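Local atomic coordinates of sensor protein (Bacillus halodurans, PDB entry 3O5Y), a protein that probably acts as a two-component sensor histidine kinase, autophosphorylating on histidine at the expense of ATP, the present chain being its GAF domain. Residues Y62-A65 with L66-Q70. Sequence-based numbering, arbitrary orientation.
With ACT (acetate ion), chain C.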
loop_
_atom_site.group_PDB
_atom_site.type_symbol
_atom_site.label_atom_id
_atom_site.label_comp_id
_atom_site.label_asym_id
_atom_site.label_seq_id
_atom_site.Cartn_x
_atom_site.Cartn_y
_atom_site.Cartn_z
ATOM N N TYR A 62 -4.720 6.062 -3.785
ATOM C CA TYR A 62 -3.518 6.177 -2.964
ATOM C C TYR A 62 -3.269 7.627 -2.481
ATOM O O TYR A 62 -2.986 7.849 -1.303
ATOM C CB TYR A 62 -2.284 5.616 -3.688
ATOM C CG TYR A 62 -2.334 4.132 -4.063
ATOM C CD1 TYR A 62 -1.362 3.575 -4.904
ATOM C CD2 TYR A 62 -3.351 3.300 -3.603
ATOM C CE1 TYR A 62 -1.388 2.231 -5.247
ATOM C CE2 TYR A 62 -3.390 1.949 -3.943
ATOM C CZ TYR A 62 -2.398 1.414 -4.751
ATOM O OH TYR A 62 -2.433 0.079 -5.096
ATOM N N TRP A 63 -3.395 8.609 -3.376
ATOM C CA TRP A 63 -3.248 10.011 -2.971
ATOM C C TRP A 63 -4.360 10.461 -2.043
ATOM O O TRP A 63 -4.158 11.326 -1.185
ATOM C CB TRP A 63 -3.201 10.932 -4.182
ATOM C CG TRP A 63 -1.840 11.086 -4.712
ATOM C CD1 TRP A 63 -1.336 10.509 -5.822
ATOM C CD2 TRP A 63 -0.776 11.835 -4.126
ATOM N NE1 TRP A 63 -0.026 10.878 -6.007
ATOM C CE2 TRP A 63 0.348 11.691 -4.974
ATOM C CE3 TRP A 63 -0.666 12.640 -2.978
ATOM C CZ2 TRP A 63 1.573 12.320 -4.718
ATOM C CZ3 TRP A 63 0.545 13.254 -2.716
ATOM C CH2 TRP A 63 1.654 13.091 -3.589
ATOM N N SER A 64 -5.534 9.864 -2.199
ATOM C CA SER A 64 -6.651 10.200 -1.349
ATOM C C SER A 64 -6.358 9.804 0.107
ATOM O O SER A 64 -6.675 10.549 1.034
ATOM C CB SER A 64 -7.909 9.532 -1.887
ATOM O OG SER A 64 -9.014 9.866 -1.090
ATOM N N ALA A 65 -5.723 8.647 0.295
ATOM C CA ALA A 65 -5.310 8.186 1.614
ATOM C C ALA A 65 -4.245 9.105 2.207
ATOM O O ALA A 65 -4.301 9.449 3.380
ATOM C CB ALA A 65 -4.790 6.764 1.532
ATOM N N LEU A 66 -3.283 9.500 1.378
ATOM C CA LEU A 66 -2.246 10.425 1.789
ATOM C C LEU A 66 -2.802 11.799 2.135
ATOM O O LEU A 66 -2.395 12.379 3.144
ATOM C CB LEU A 66 -1.171 10.565 0.712
ATOM C CG LEU A 66 -0.062 9.532 0.612
ATOM C CD1 LEU A 66 0.755 9.807 -0.622
ATOM C CD2 LEU A 66 0.833 9.541 1.849
ATOM N N ASP A 67 -3.704 12.330 1.305
ATOM C CA ASP A 67 -4.264 13.666 1.554
ATOM C C ASP A 67 -5.117 13.682 2.821
ATOM O O ASP A 67 -5.016 14.606 3.624
ATOM C CB ASP A 67 -5.077 14.193 0.354
ATOM C CG ASP A 67 -4.208 14.510 -0.877
ATOM O OD1 ASP A 67 -3.006 14.835 -0.729
ATOM O OD2 ASP A 67 -4.747 14.443 -2.019
ATOM N N GLN A 68 -5.946 12.653 2.990
ATOM C CA GLN A 68 -6.871 12.543 4.132
ATOM C C GLN A 68 -6.152 12.120 5.414
ATOM O O GLN A 68 -6.702 12.231 6.505
ATOM C CB GLN A 68 -7.974 11.503 3.852
ATOM C CG GLN A 68 -9.075 11.908 2.871
ATOM C CD GLN A 68 -10.074 10.761 2.610
ATOM O OE1 GLN A 68 -10.378 10.438 1.455
ATOM N NE2 GLN A 68 -10.574 10.138 3.688
ATOM N N ARG A 69 -4.939 11.598 5.272
ATOM C CA ARG A 69 -4.215 11.026 6.403
ATOM C C ARG A 69 -5.022 9.925 7.091
ATOM O O ARG A 69 -5.025 9.797 8.320
ATOM C CB ARG A 69 -3.778 12.122 7.387
ATOM C CG ARG A 69 -2.431 12.733 7.036
ATOM C CD ARG A 69 -2.137 13.942 7.906
ATOM N NE ARG A 69 -0.707 14.105 8.163
ATOM C CZ ARG A 69 0.164 14.654 7.314
ATOM N NH1 ARG A 69 1.449 14.755 7.664
ATOM N NH2 ARG A 69 -0.236 15.103 6.121
ATOM N N GLN A 70 -5.690 9.118 6.274
ATOM C CA GLN A 70 -6.588 8.084 6.771
ATOM C C GLN A 70 -6.412 6.768 6.007
ATOM O O GLN A 70 -6.076 6.760 4.818
ATOM C CB GLN A 70 -8.036 8.574 6.667
ATOM C CG GLN A 70 -8.966 7.967 7.697
ATOM C CD GLN A 70 -10.438 8.249 7.404
ATOM O OE1 GLN A 70 -11.255 7.320 7.264
ATOM N NE2 GLN A 70 -10.783 9.535 7.299
HETATM C C ACT C . -0.269 -0.927 -7.755
HETATM O O ACT C . -1.017 -0.140 -8.417
HETATM O OXT ACT C . -0.308 -0.873 -6.488
HETATM C CH3 ACT C . 0.627 -1.876 -8.483
#
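Leu66 lays one methyl, CD1, over a face of the Trp63 indole: CD1 sits 4.2 Å from the centroid of the six-membered ring of Trp63 and 21° off its normal, which meets the definition of a CH-pi contact. A chi1 of -82° sets Leu66 CG beside the backbone N, and CD1, anti to CA, reaches back to the ring. Asp67 approaches the same ring from its edge, OD1 lying 3.9 Å from Trp63 CE3, with carboxylate and ring planes 36° apart; the charge of OD1 is met by a salt bridge to Arg108. The indole is further fixed by NE1, bonded to the carbonyl of Ile55. On another side of the helix, Ser64 OG and Gln68 OE1 come within 2.9 Å of each other.

Beneath these side chains runs the i to i+4 backbone pattern, tightest where Asp67 N donates to Trp63 O at 2.7 Å. The last turn ends differently. Arg69 takes positive phi, and Gln70 N bonds to Ala65 O at 3.2 Å, an i+5 link in the carbonyl plane; with the weak inner Arg69 N to Leu66 O bond (3.4 Å) it forms a Schellman motif closing the helix C-terminus.

The ring of Tyr62 carries its hydroxyl away from Leu66-Gln70, and OH donates to OXT of an acetate at 2.7 Å, near the ring plane; Ser27 and Arg25 also bind this ion, probably acquired from the crystallisation liquor. A phenylalanine in its place would probably leave the acetate and Ser113 OG without their hydroxyl partner.

Helix 61-68 packs on the antiparallel sheet of the GAF domain: Tyr62 and Ala65 meet Val99 of strand 96-103, Leu66 touches Val111 of strand 108-116, Trp63 reaches Leu31 of strand 25-32, and Ala65 contacts Ile72 of edge strand 72-75.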